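Local coordinates for protein ribosomal RNA small subunit methyltransferase D (Escherichia coli, PDB 2FPO) that methylates N2 of guanine 966 in 16S ribosomal RNA of the assembled 30S particle, using S-adenosyl-L-methionine as methyl donor, at residues R15-Q20 against L73-A78; C58-A63 against A80-M85; P122-F127 against W149-A154; Y157-V162 against G182-R187. All coordinates share one frame; numbering follows the deposited sequence.

Interaction 1 of 4, residues R15-Q20 against L73-A78; sequences RIIGGQ and LSRYAA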
loop_
_atom_site.group_PDB
_atom_site.type_symbol
_atom_site.label_atom_id
_atom_site.label_comp_id
_atom_site.label_asym_id
_atom_site.label_seq_id
_atom_site.Cartn_x
_atom_site.Cartn_y
_atom_site.Cartn_z
ATOM N N ARG A 15 -2.648 -12.149 9.951
ATOM C CA ARG A 15 -1.624 -13.164 9.717
ATOM C C ARG A 15 -0.756 -12.751 8.530
ATOM O O ARG A 15 -1.276 -12.373 7.490
ATOM C CB ARG A 15 -2.219 -14.573 9.547
ATOM C CG ARG A 15 -1.189 -15.684 9.822
ATOM C CD ARG A 15 -1.687 -17.102 9.451
ATOM N NE ARG A 15 -2.428 -17.092 8.189
ATOM C CZ ARG A 15 -2.692 -18.159 7.440
ATOM N NH1 ARG A 15 -2.264 -19.371 7.796
ATOM N NH2 ARG A 15 -3.386 -18.001 6.316
ATOM N N ILE A 16 0.563 -12.769 8.731
ATOM C CA ILE A 16 1.530 -12.552 7.669
ATOM C C ILE A 16 1.710 -13.883 6.910
ATOM O O ILE A 16 2.136 -14.896 7.471
ATOM C CB ILE A 16 2.860 -11.990 8.194
ATOM C CG1 ILE A 16 2.650 -10.552 8.727
ATOM C CG2 ILE A 16 3.915 -12.002 7.081
ATOM C CD1 ILE A 16 3.839 -9.943 9.423
ATOM N N ILE A 17 1.349 -13.879 5.635
ATOM C CA ILE A 17 1.276 -15.145 4.918
ATOM C C ILE A 17 2.551 -15.525 4.174
ATOM O O ILE A 17 2.661 -16.656 3.706
ATOM C CB ILE A 17 0.052 -15.213 3.987
ATOM C CG1 ILE A 17 0.046 -14.037 3.033
ATOM C CG2 ILE A 17 -1.249 -15.296 4.805
ATOM C CD1 ILE A 17 -0.628 -14.337 1.744
ATOM N N GLY A 18 3.504 -14.593 4.076
ATOM C CA GLY A 18 4.755 -14.855 3.374
ATOM C C GLY A 18 5.992 -14.206 3.961
ATOM O O GLY A 18 5.904 -13.358 4.851
ATOM N N GLY A 19 7.146 -14.603 3.434
ATOM C CA GLY A 19 8.453 -14.040 3.784
ATOM C C GLY A 19 9.030 -14.426 5.142
ATOM O O GLY A 19 8.733 -15.484 5.693
ATOM N N GLN A 20 9.851 -13.552 5.697
ATOM C CA GLN A 20 10.565 -13.883 6.927
ATOM C C GLN A 20 9.662 -14.062 8.150
ATOM O O GLN A 20 10.024 -14.800 9.052
ATOM C CB GLN A 20 11.666 -12.866 7.209
ATOM C CG GLN A 20 11.174 -11.471 7.510
ATOM C CD GLN A 20 12.314 -10.490 7.568
ATOM O OE1 GLN A 20 13.272 -10.671 8.337
ATOM N NE2 GLN A 20 12.230 -9.442 6.751
ATOM N N LEU A 73 7.323 -5.784 4.121
ATOM C CA LEU A 73 8.530 -5.898 4.913
ATOM C C LEU A 73 8.979 -7.339 5.128
ATOM O O LEU A 73 10.178 -7.635 5.145
ATOM C CB LEU A 73 8.354 -5.199 6.267
ATOM C CG LEU A 73 8.229 -3.684 6.104
ATOM C CD1 LEU A 73 7.434 -3.113 7.302
ATOM C CD2 LEU A 73 9.596 -2.962 5.898
ATOM N N SER A 74 8.013 -8.223 5.318
ATOM C CA SER A 74 8.315 -9.622 5.521
ATOM C C SER A 74 9.090 -10.186 4.314
ATOM O O SER A 74 10.065 -10.931 4.479
ATOM C CB SER A 74 7.024 -10.403 5.752
ATOM O OG SER A 74 7.317 -11.739 6.120
ATOM N N ARG A 75 8.666 -9.775 3.121
ATOM C CA ARG A 75 9.175 -10.281 1.873
ATOM C C ARG A 75 10.378 -9.461 1.389
ATOM O O ARG A 75 10.700 -9.422 0.184
ATOM C CB ARG A 75 8.039 -10.318 0.864
ATOM C CG ARG A 75 6.877 -11.211 1.307
ATOM C CD ARG A 75 5.717 -11.079 0.325
ATOM N NE ARG A 75 4.511 -11.831 0.713
ATOM C CZ ARG A 75 4.001 -12.864 0.051
ATOM N NH1 ARG A 75 4.593 -13.332 -1.049
ATOM N NH2 ARG A 75 2.878 -13.440 0.482
ATOM N N TYR A 76 11.025 -8.814 2.364
ATOM C CA TYR A 76 12.328 -8.174 2.217
ATOM C C TYR A 76 12.315 -6.892 1.383
ATOM O O TYR A 76 13.321 -6.545 0.758
ATOM C CB TYR A 76 13.385 -9.174 1.703
ATOM C CG TYR A 76 13.526 -10.411 2.576
ATOM C CD1 TYR A 76 14.286 -10.385 3.745
ATOM C CD2 TYR A 76 12.886 -11.611 2.228
ATOM C CE1 TYR A 76 14.426 -11.529 4.546
ATOM C CE2 TYR A 76 13.003 -12.756 3.026
ATOM C CZ TYR A 76 13.771 -12.707 4.180
ATOM O OH TYR A 76 13.887 -13.840 4.954
ATOM N N ALA A 77 11.186 -6.171 1.396
ATOM C CA ALA A 77 11.202 -4.756 1.050
ATOM C C ALA A 77 12.368 -4.121 1.804
ATOM O O ALA A 77 12.611 -4.468 2.948
ATOM C CB ALA A 77 9.877 -4.075 1.456
ATOM N N ALA A 78 13.075 -3.202 1.153
ATOM C CA ALA A 78 14.143 -2.414 1.776
ATOM C C ALA A 78 13.567 -1.473 2.835
ATOM O O ALA A 78 14.146 -1.308 3.927
ATOM C CB ALA A 78 14.888 -1.623 0.709
#
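The loop G18-Q20 lies against the C-terminal end of helix 67-74, with G19 and R75 facing each other and the backbone N-H of Q20 running almost straight (175°) to the carbonyl of S74, Q20 N to S74 O 2.9 Å. That donor stands above the plane of the S74 carbonyl, off its lone pairs. A Schellman motif closes the helix, with Y76 as its C-prime residue at positive phi, and Q20 fills in beside it: its amide NE2 reaches L73 O at 3.2 Å from the face opposite to Y76 N. A first torsion of 66° places CG of Q20 between backbone N and carbonyl carbon, and the extended chain then crosses the Y76 ring obliquely, amide and ring planes 26° apart, while CB meets Y76 OH at 3.3 Å. S74 OG donates to G18 O at 2.5 Å, so short that the exact length is doubtful, and also has a hydrogen bond with W21 N. G18 and G19 suit this place because a CB on either would collide with R75 or S74. The guanidinium of R75 lays one face over G18 CA, NH2 to CA 3.7 Å, with I17 at its edge, and forms a salt bridge from NE to E71. Replacing R75 with an alanine would probably leave E71 without this positive mate and uncover G18 and I17. R75 also packs on F46 of helix 39-53, I17 touches D39 and E43 there, and I16 rests on L26 of strand 25-27, so the N-terminal hairpin is joined to two helices of the methyltransferase domain.

Interaction 2 of 4, residues C58-A63 against A80-M85; sequences CLDCFA and ATLIEM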
loop_
_atom_site.group_PDB
_atom_site.type_symbol
_atom_site.label_atom_id
_atom_site.label_comp_id
_atom_site.label_asym_id
_atom_site.label_seq_id
_atom_site.Cartn_x
_atom_site.Cartn_y
_atom_site.Cartn_z
ATOM N N CYS A 58 8.617 1.032 -0.362
ATOM C CA CYS A 58 7.152 0.941 -0.390
ATOM C C CYS A 58 6.475 2.047 0.402
ATOM O O CYS A 58 6.915 2.445 1.491
ATOM C CB CYS A 58 6.671 -0.415 0.160
ATOM S SG CYS A 58 7.449 -1.835 -0.627
ATOM N N LEU A 59 5.393 2.547 -0.152
ATOM C CA LEU A 59 4.597 3.530 0.565
ATOM C C LEU A 59 3.166 3.002 0.640
ATOM O O LEU A 59 2.570 2.647 -0.374
ATOM C CB LEU A 59 4.701 4.882 -0.165
ATOM C CG LEU A 59 3.713 5.976 0.262
ATOM C CD1 LEU A 59 4.152 6.507 1.656
ATOM C CD2 LEU A 59 3.679 7.063 -0.830
ATOM N N ASP A 60 2.610 2.932 1.848
ATOM C CA ASP A 60 1.209 2.536 2.028
ATOM C C ASP A 60 0.404 3.780 2.449
ATOM O O ASP A 60 0.560 4.268 3.585
ATOM C CB ASP A 60 1.132 1.455 3.096
ATOM C CG ASP A 60 -0.192 0.682 3.087
ATOM O OD1 ASP A 60 -1.228 1.179 2.598
ATOM O OD2 ASP A 60 -0.186 -0.435 3.609
ATOM N N CYS A 61 -0.449 4.266 1.538
ATOM C CA CYS A 61 -1.182 5.530 1.744
ATOM C C CYS A 61 -2.275 5.501 2.802
ATOM O O CYS A 61 -2.636 6.574 3.315
ATOM C CB CYS A 61 -1.763 6.056 0.429
ATOM S SG CYS A 61 -0.469 6.434 -0.794
ATOM N N PHE A 62 -2.833 4.315 3.071
ATOM C CA PHE A 62 -3.930 4.126 4.047
ATOM C C PHE A 62 -3.616 2.783 4.650
ATOM O O PHE A 62 -4.236 1.753 4.285
ATOM C CB PHE A 62 -5.346 4.086 3.380
ATOM C CG PHE A 62 -5.613 5.248 2.464
ATOM C CD1 PHE A 62 -6.180 6.419 2.955
ATOM C CD2 PHE A 62 -5.253 5.177 1.115
ATOM C CE1 PHE A 62 -6.370 7.546 2.085
ATOM C CE2 PHE A 62 -5.437 6.265 0.236
ATOM C CZ PHE A 62 -6.017 7.450 0.718
ATOM N N ALA A 63 -2.631 2.773 5.539
ATOM C CA ALA A 63 -2.035 1.498 5.985
ATOM C C ALA A 63 -2.962 0.647 6.852
ATOM O O ALA A 63 -2.855 -0.578 6.834
ATOM C CB ALA A 63 -0.680 1.730 6.667
ATOM N N ALA A 80 9.563 0.731 4.176
ATOM C CA ALA A 80 8.136 1.055 4.037
ATOM C C ALA A 80 7.752 2.239 4.901
ATOM O O ALA A 80 7.974 2.253 6.124
ATOM C CB ALA A 80 7.262 -0.129 4.375
ATOM N N THR A 81 7.166 3.227 4.256
ATOM C CA THR A 81 6.557 4.341 4.957
ATOM C C THR A 81 5.048 4.081 4.948
ATOM O O THR A 81 4.440 3.850 3.885
ATOM C CB THR A 81 6.909 5.657 4.278
ATOM O OG1 THR A 81 8.322 5.843 4.375
ATOM C CG2 THR A 81 6.168 6.845 4.937
ATOM N N LEU A 82 4.476 4.058 6.148
ATOM C CA LEU A 82 3.094 3.624 6.334
ATOM C C LEU A 82 2.264 4.798 6.863
ATOM O O LEU A 82 2.508 5.274 7.951
ATOM C CB LEU A 82 3.025 2.431 7.304
ATOM C CG LEU A 82 3.952 1.240 6.954
ATOM C CD1 LEU A 82 3.950 0.184 8.063
ATOM C CD2 LEU A 82 3.585 0.602 5.617
ATOM N N ILE A 83 1.285 5.241 6.083
ATOM C CA ILE A 83 0.526 6.450 6.397
ATOM C C ILE A 83 -0.877 6.056 6.907
ATOM O O ILE A 83 -1.566 5.267 6.263
ATOM C CB ILE A 83 0.339 7.409 5.175
ATOM C CG1 ILE A 83 1.655 7.662 4.411
ATOM C CG2 ILE A 83 -0.284 8.770 5.656
ATOM C CD1 ILE A 83 2.811 8.097 5.331
ATOM N N GLU A 84 -1.270 6.585 8.063
ATOM C CA GLU A 84 -2.521 6.157 8.663
ATOM C C GLU A 84 -3.147 7.278 9.454
ATOM O O GLU A 84 -2.541 7.788 10.394
ATOM C CB GLU A 84 -2.334 4.878 9.514
ATOM C CG GLU A 84 -3.607 4.478 10.375
ATOM C CD GLU A 84 -4.850 4.231 9.517
ATOM O OE1 GLU A 84 -4.702 3.594 8.424
ATOM O OE2 GLU A 84 -5.971 4.699 9.890
HETATM N N MSE A 85 -4.381 7.636 9.090
HETATM C CA MSE A 85 -5.122 8.753 9.690
HETATM C C MSE A 85 -5.558 8.483 11.139
HETATM O O MSE A 85 -5.580 9.395 11.964
HETATM C CB MSE A 85 -6.348 9.102 8.813
HETATM C CG MSE A 85 -7.042 10.448 9.126
HETATM SE SE MSE A 85 -8.636 10.294 10.279
HETATM C CE MSE A 85 -9.980 10.572 8.993
#
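Four backbone hydrogen bonds tie C58-A63 to A80-M85 in parallel register: T81 N to C58 O, D60 N to T81 O, I83 N to D60 O, and A63 N to I83 O at 2.8 Å. The fourth comes from A63, after the strand has ended at D60. On one face, L59 turns a methyl between its neighbours: CG is anti to the backbone N (chi1 168°), which carries CD1 across to T81 CG2 and I83 CG1, each at 3.9 Å. On the D60 and L82 face, D60 CB meets L82 CD2 at 3.6 Å; from the loop that follows, A63 points back, and its single methyl packs on L82 CB. Beyond this shell the polar ends are held from outside: D60 OD2 accepts a weak bond from G69 N, T81 OG1 pairs with R106, and the bent side chain of E84 accepts from G64 N and D86 N. The D60-G64 turn after one strand and the acidic E84 ending the next are as in the S-adenosylmethionine site of Rossmann-like methyltransferases. The two strands belong to the beta-alpha-beta unit 57-60, 67-74, 79-83; strand 123-128 flanks 57-60 on its other side, while L59 and C61 pack on helices 137-146 and 112-116.

Interaction 3 of 4, residues P122-F127 against W149-A154; sequences PHNIVF and WLADEA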
loop_
_atom_site.group_PDB
_atom_site.type_symbol
_atom_site.label_atom_id
_atom_site.label_comp_id
_atom_site.label_asym_id
_atom_site.label_seq_id
_atom_site.Cartn_x
_atom_site.Cartn_y
_atom_site.Cartn_z
ATOM N N PRO A 122 10.742 9.316 -4.095
ATOM C CA PRO A 122 10.258 8.240 -4.973
ATOM C C PRO A 122 10.199 6.829 -4.352
ATOM O O PRO A 122 11.117 6.393 -3.636
ATOM C CB PRO A 122 11.237 8.277 -6.151
ATOM C CG PRO A 122 12.502 8.870 -5.560
ATOM C CD PRO A 122 12.026 9.877 -4.552
ATOM N N HIS A 123 9.104 6.133 -4.638
ATOM C CA HIS A 123 8.908 4.749 -4.204
ATOM C C HIS A 123 8.686 3.834 -5.404
ATOM O O HIS A 123 8.047 4.222 -6.397
ATOM C CB HIS A 123 7.713 4.637 -3.246
ATOM C CG HIS A 123 7.908 5.343 -1.943
ATOM N ND1 HIS A 123 7.759 6.709 -1.801
ATOM C CD2 HIS A 123 8.288 4.873 -0.726
ATOM C CE1 HIS A 123 8.003 7.042 -0.541
ATOM N NE2 HIS A 123 8.348 5.951 0.125
ATOM N N ASN A 124 9.192 2.611 -5.274
ATOM C CA ASN A 124 9.037 1.547 -6.248
ATOM C C ASN A 124 7.629 0.917 -6.239
ATOM O O ASN A 124 7.124 0.478 -7.297
ATOM C CB ASN A 124 10.071 0.449 -5.943
ATOM C CG ASN A 124 11.483 0.985 -5.885
ATOM O OD1 ASN A 124 12.067 1.365 -6.914
ATOM N ND2 ASN A 124 12.046 1.037 -4.678
ATOM N N ILE A 125 7.023 0.857 -5.052
ATOM C CA ILE A 125 5.711 0.218 -4.850
ATOM C C ILE A 125 4.824 1.063 -3.949
ATOM O O ILE A 125 5.201 1.397 -2.817
ATOM C CB ILE A 125 5.872 -1.228 -4.232
ATOM C CG1 ILE A 125 6.729 -2.133 -5.145
ATOM C CG2 ILE A 125 4.511 -1.863 -3.846
ATOM C CD1 ILE A 125 6.936 -3.568 -4.628
ATOM N N VAL A 126 3.633 1.379 -4.422
ATOM C CA VAL A 126 2.664 2.159 -3.617
ATOM C C VAL A 126 1.334 1.436 -3.534
ATOM O O VAL A 126 0.833 0.908 -4.547
ATOM C CB VAL A 126 2.468 3.617 -4.161
ATOM C CG1 VAL A 126 1.502 4.455 -3.286
ATOM C CG2 VAL A 126 3.802 4.331 -4.298
ATOM N N PHE A 127 0.783 1.402 -2.320
ATOM C CA PHE A 127 -0.510 0.788 -2.051
ATOM C C PHE A 127 -1.565 1.875 -1.831
ATOM O O PHE A 127 -1.409 2.731 -0.952
ATOM C CB PHE A 127 -0.464 -0.112 -0.816
ATOM C CG PHE A 127 0.631 -1.163 -0.864
ATOM C CD1 PHE A 127 0.529 -2.272 -1.720
ATOM C CD2 PHE A 127 1.731 -1.066 -0.025
ATOM C CE1 PHE A 127 1.572 -3.246 -1.765
ATOM C CE2 PHE A 127 2.769 -2.042 -0.054
ATOM C CZ PHE A 127 2.685 -3.126 -0.929
ATOM N N TRP A 149 6.286 11.227 -5.669
ATOM C CA TRP A 149 6.244 10.044 -4.816
ATOM C C TRP A 149 6.611 8.723 -5.530
ATOM O O TRP A 149 6.700 7.668 -4.904
ATOM C CB TRP A 149 4.835 9.931 -4.188
ATOM C CG TRP A 149 4.549 11.089 -3.234
ATOM C CD1 TRP A 149 3.790 12.189 -3.476
ATOM C CD2 TRP A 149 5.076 11.242 -1.897
ATOM N NE1 TRP A 149 3.770 13.019 -2.356
ATOM C CE2 TRP A 149 4.578 12.473 -1.388
ATOM C CE3 TRP A 149 5.935 10.456 -1.085
ATOM C CZ2 TRP A 149 4.876 12.934 -0.101
ATOM C CZ3 TRP A 149 6.262 10.934 0.205
ATOM C CH2 TRP A 149 5.726 12.149 0.679
ATOM N N LEU A 150 6.767 8.775 -6.845
ATOM C CA LEU A 150 6.885 7.545 -7.645
ATOM C C LEU A 150 8.268 7.506 -8.256
ATOM O O LEU A 150 8.726 8.509 -8.763
ATOM C CB LEU A 150 5.799 7.493 -8.753
ATOM C CG LEU A 150 4.327 7.578 -8.298
ATOM C CD1 LEU A 150 3.377 7.456 -9.472
ATOM C CD2 LEU A 150 4.047 6.463 -7.329
ATOM N N ALA A 151 8.927 6.353 -8.176
ATOM C CA ALA A 151 10.163 6.109 -8.893
ATOM C C ALA A 151 9.795 5.993 -10.356
ATOM O O ALA A 151 8.630 5.764 -10.698
ATOM C CB ALA A 151 10.858 4.832 -8.397
ATOM N N ASP A 152 10.795 6.214 -11.203
ATOM C CA ASP A 152 10.688 6.106 -12.654
ATOM C C ASP A 152 9.731 5.041 -13.186
ATOM O O ASP A 152 8.903 5.381 -14.049
ATOM C CB ASP A 152 12.084 5.973 -13.299
ATOM C CG ASP A 152 12.878 7.277 -13.236
ATOM O OD1 ASP A 152 12.292 8.299 -12.805
ATOM O OD2 ASP A 152 14.079 7.296 -13.606
ATOM N N GLU A 153 9.823 3.792 -12.696
ATOM C CA GLU A 153 8.929 2.728 -13.166
ATOM C C GLU A 153 8.087 2.098 -12.060
ATOM O O GLU A 153 7.998 0.878 -11.952
ATOM C CB GLU A 153 9.701 1.620 -13.889
ATOM C CG GLU A 153 10.323 2.026 -15.229
ATOM C CD GLU A 153 10.739 0.808 -16.043
ATOM O OE1 GLU A 153 10.957 0.963 -17.258
ATOM O OE2 GLU A 153 10.822 -0.307 -15.467
ATOM N N ALA A 154 7.456 2.928 -11.252
ATOM C CA ALA A 154 6.739 2.459 -10.073
ATOM C C ALA A 154 5.492 1.596 -10.381
ATOM O O ALA A 154 4.887 1.699 -11.459
ATOM C CB ALA A 154 6.382 3.662 -9.201
#
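H123 and W149 lie side by side, pointing the same way: CE1 of the imidazole comes 4.0 Å from CE3 of the indole, at the indole edge and close to its plane. The imidazole edge also faces W149 O, which lies in its plane; H123 ND1 sends a weak hydrogen bond there, and with CG beside the backbone N (chi1 -66°) the ring is folded back toward the same carbonyl that accepts from H123 N. Two donors of one residue thus share W149 O, the backbone one at 2.9 Å. The indole NE1 donates to L116 O, and separately its ring meets that of F115, planes about 40° apart. A tryptophan suits the site, offering a broad apolar surface and one N-H for a backbone carbonyl. A151 N returns the pairing to H123 O at 2.9 Å, nearly straight at 173°. A154 CB, at 3.3 Å, and A151 CB both lie against H123 O; P122 CB touches A151 CB. Deeper in, V126 CG2 meets L150 CD2 at 3.7 Å, the two branched chains crossing at about a right angle, with L144 of helix 137-146 against V126. H123 and L150 form a parallel bridge at the start of strand 123-128. Strands 123-128 and 154-161 and helix 137-146 are linked as a beta-alpha-beta crossover, with L150's short strand 150-151 on the way from helix to second strand, the repeating connection of the Rossmann-like methyltransferase fold.

Interaction 4 of 4, residues Y157-V162 against G182-R187; sequences YVESEV and GQVAYR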
loop_
_atom_site.group_PDB
_atom_site.type_symbol
_atom_site.label_atom_id
_atom_site.label_comp_id
_atom_site.label_asym_id
_atom_site.label_seq_id
_atom_site.Cartn_x
_atom_site.Cartn_y
_atom_site.Cartn_z
ATOM N N TYR A 157 -0.689 -0.128 -6.556
ATOM C CA TYR A 157 -1.793 -1.053 -6.347
ATOM C C TYR A 157 -3.000 -0.211 -5.990
ATOM O O TYR A 157 -2.910 0.668 -5.127
ATOM C CB TYR A 157 -1.450 -2.063 -5.233
ATOM C CG TYR A 157 -2.624 -2.873 -4.687
ATOM C CD1 TYR A 157 -3.191 -3.918 -5.425
ATOM C CD2 TYR A 157 -3.152 -2.593 -3.428
ATOM C CE1 TYR A 157 -4.271 -4.665 -4.915
ATOM C CE2 TYR A 157 -4.219 -3.323 -2.917
ATOM C CZ TYR A 157 -4.778 -4.347 -3.653
ATOM O OH TYR A 157 -5.825 -5.061 -3.110
ATOM N N VAL A 158 -4.105 -0.466 -6.682
ATOM C CA VAL A 158 -5.341 0.273 -6.498
ATOM C C VAL A 158 -6.462 -0.740 -6.327
ATOM O O VAL A 158 -6.622 -1.661 -7.124
ATOM C CB VAL A 158 -5.659 1.247 -7.711
ATOM C CG1 VAL A 158 -7.006 1.926 -7.516
ATOM C CG2 VAL A 158 -4.579 2.283 -7.859
ATOM N N GLU A 159 -7.186 -0.598 -5.224
ATOM C CA GLU A 159 -8.338 -1.413 -4.939
ATOM C C GLU A 159 -9.615 -0.539 -5.037
ATOM O O GLU A 159 -9.670 0.585 -4.499
ATOM C CB GLU A 159 -8.175 -2.012 -3.544
ATOM C CG GLU A 159 -9.276 -2.904 -3.128
ATOM C CD GLU A 159 -8.984 -3.638 -1.817
ATOM O OE1 GLU A 159 -7.837 -4.120 -1.626
ATOM O OE2 GLU A 159 -9.933 -3.737 -1.005
ATOM N N SER A 160 -10.629 -1.061 -5.731
ATOM C CA SER A 160 -11.845 -0.305 -5.994
ATOM C C SER A 160 -13.031 -1.199 -6.346
ATOM O O SER A 160 -12.865 -2.205 -7.008
ATOM C CB SER A 160 -11.590 0.691 -7.128
ATOM O OG SER A 160 -12.645 1.628 -7.217
ATOM N N GLU A 161 -14.230 -0.802 -5.916
ATOM C CA GLU A 161 -15.451 -1.524 -6.266
ATOM C C GLU A 161 -15.674 -1.469 -7.772
ATOM O O GLU A 161 -15.554 -0.400 -8.381
ATOM C CB GLU A 161 -16.663 -0.931 -5.537
ATOM C CG GLU A 161 -16.723 -1.250 -4.054
ATOM C CD GLU A 161 -15.540 -0.687 -3.265
ATOM O OE1 GLU A 161 -15.229 0.525 -3.408
ATOM O OE2 GLU A 161 -14.930 -1.469 -2.499
ATOM N N VAL A 162 -15.973 -2.622 -8.359
ATOM C CA VAL A 162 -16.255 -2.750 -9.806
ATOM C C VAL A 162 -17.214 -1.668 -10.310
ATOM O O VAL A 162 -16.943 -0.996 -11.315
ATOM C CB VAL A 162 -16.841 -4.135 -10.144
ATOM C CG1 VAL A 162 -17.458 -4.143 -11.536
ATOM C CG2 VAL A 162 -15.763 -5.181 -10.040
ATOM N N GLY A 182 -15.637 -10.911 -6.610
ATOM C CA GLY A 182 -16.809 -10.365 -5.945
ATOM C C GLY A 182 -17.194 -9.020 -6.532
ATOM O O GLY A 182 -17.307 -8.842 -7.751
ATOM N N GLN A 183 -17.390 -8.072 -5.637
ATOM C CA GLN A 183 -17.770 -6.726 -6.009
ATOM C C GLN A 183 -16.533 -5.847 -6.259
ATOM O O GLN A 183 -16.684 -4.654 -6.473
ATOM C CB GLN A 183 -18.614 -6.124 -4.874
ATOM C CG GLN A 183 -17.959 -6.288 -3.479
ATOM C CD GLN A 183 -18.606 -5.459 -2.364
ATOM O OE1 GLN A 183 -17.922 -4.700 -1.668
ATOM N NE2 GLN A 183 -19.922 -5.623 -2.177
ATOM N N VAL A 184 -15.323 -6.427 -6.225
ATOM C CA VAL A 184 -14.078 -5.616 -6.121
ATOM C C VAL A 184 -13.062 -5.848 -7.250
ATOM O O VAL A 184 -12.781 -6.981 -7.631
ATOM C CB VAL A 184 -13.362 -5.799 -4.747
ATOM C CG1 VAL A 184 -12.264 -4.752 -4.558
ATOM C CG2 VAL A 184 -14.349 -5.707 -3.598
ATOM N N ALA A 185 -12.513 -4.756 -7.769
ATOM C CA ALA A 185 -11.459 -4.825 -8.768
ATOM C C ALA A 185 -10.125 -4.505 -8.119
ATOM O O ALA A 185 -9.952 -3.457 -7.500
ATOM C CB ALA A 185 -11.750 -3.896 -9.934
ATOM N N TYR A 186 -9.194 -5.446 -8.239
ATOM C CA TYR A 186 -7.849 -5.305 -7.681
ATOM C C TYR A 186 -6.915 -5.057 -8.849
ATOM O O TYR A 186 -6.828 -5.877 -9.748
ATOM C CB TYR A 186 -7.460 -6.582 -6.943
ATOM C CG TYR A 186 -8.464 -6.982 -5.882
ATOM C CD1 TYR A 186 -8.357 -6.487 -4.576
ATOM C CD2 TYR A 186 -9.517 -7.851 -6.178
ATOM C CE1 TYR A 186 -9.265 -6.838 -3.614
ATOM C CE2 TYR A 186 -10.432 -8.214 -5.205
ATOM C CZ TYR A 186 -10.286 -7.706 -3.923
ATOM O OH TYR A 186 -11.190 -8.026 -2.952
ATOM N N ARG A 187 -6.240 -3.915 -8.856
ATOM C CA ARG A 187 -5.444 -3.517 -10.023
ATOM C C ARG A 187 -4.016 -3.093 -9.641
ATOM O O ARG A 187 -3.772 -2.600 -8.547
ATOM C CB ARG A 187 -6.135 -2.381 -10.773
ATOM C CG ARG A 187 -7.502 -2.749 -11.326
ATOM C CD ARG A 187 -8.175 -1.552 -11.991
ATOM N NE ARG A 187 -9.435 -1.962 -12.596
ATOM C CZ ARG A 187 -10.633 -1.584 -12.171
ATOM N NH1 ARG A 187 -10.751 -0.776 -11.138
ATOM N NH2 ARG A 187 -11.713 -2.008 -12.794
HETATM O O HOH W 1 -9.013 -1.068 -8.605
HETATM O O HOH W 2 -13.339 -0.115 -10.330
HETATM O O HOH W 3 -14.644 -1.786 -12.819
#
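Strands 157-161 and 184-187 run antiparallel at 164°, their axes 4.6 Å apart, with V158-R187 and S160-A185 as hydrogen-bonded pairs and E159-Y186 between them as a non-hydrogen-bonded pair. A185 N to S160 O is short, 2.7 Å, and V162 N to Q183 O extends the ladder. On the face of E159 and Y186, Y157 OH donates to E159 OE1 at 2.7 Å, reaching its anti side. CG of E159 anti to the backbone N (chi1 -179°) and an extended chain lay the carboxylate beside the Y186 ring, the planes 66° apart; OE1 and Y157 OH both lie at the ring edge, Y157 OH 3.3 Å from Y186 CD1, while V184 CG1 covers a ring face. D129, of like charge, also lies close to E159. With an alanine for E159, Y157 OH would probably lose its acceptor and the edge of Y186 its polar neighbour. On the other face, R187 lays its guanidinium over A185 CB, forms a salt bridge through NE to E178, and reaches E161 O and V162 O through two waters at its edge. Polar groups are thus set among aliphatic contacts: a tyrosine-carboxylate pair beside V184, and an arginine, met by E178 and water-linked carbonyls, over A185.

Interactions 2, 3 and 4 all reach the seven-stranded sheet, whereas interaction 1 joins the N-terminal hairpin to the end of helix 67-74. Interaction 2 is the most central and rests on parallel pairing with apolar packing. Interaction 3 is also buried but lies farther out, combining one short bridge with aromatic and aliphatic contacts; it meets interaction 2 through backbone bonds between strands 57-60 and 123-128. Interaction 4, partly buried, continues the sheet past 154-161, bonded to interaction 3 at V126 and Y157, and turns to antiparallel pairing with charges and waters. Interaction 1, also partly buried, relies on hydrogen bonds between the loop and the end of the helix, and touches interaction 2 through L73 and A77.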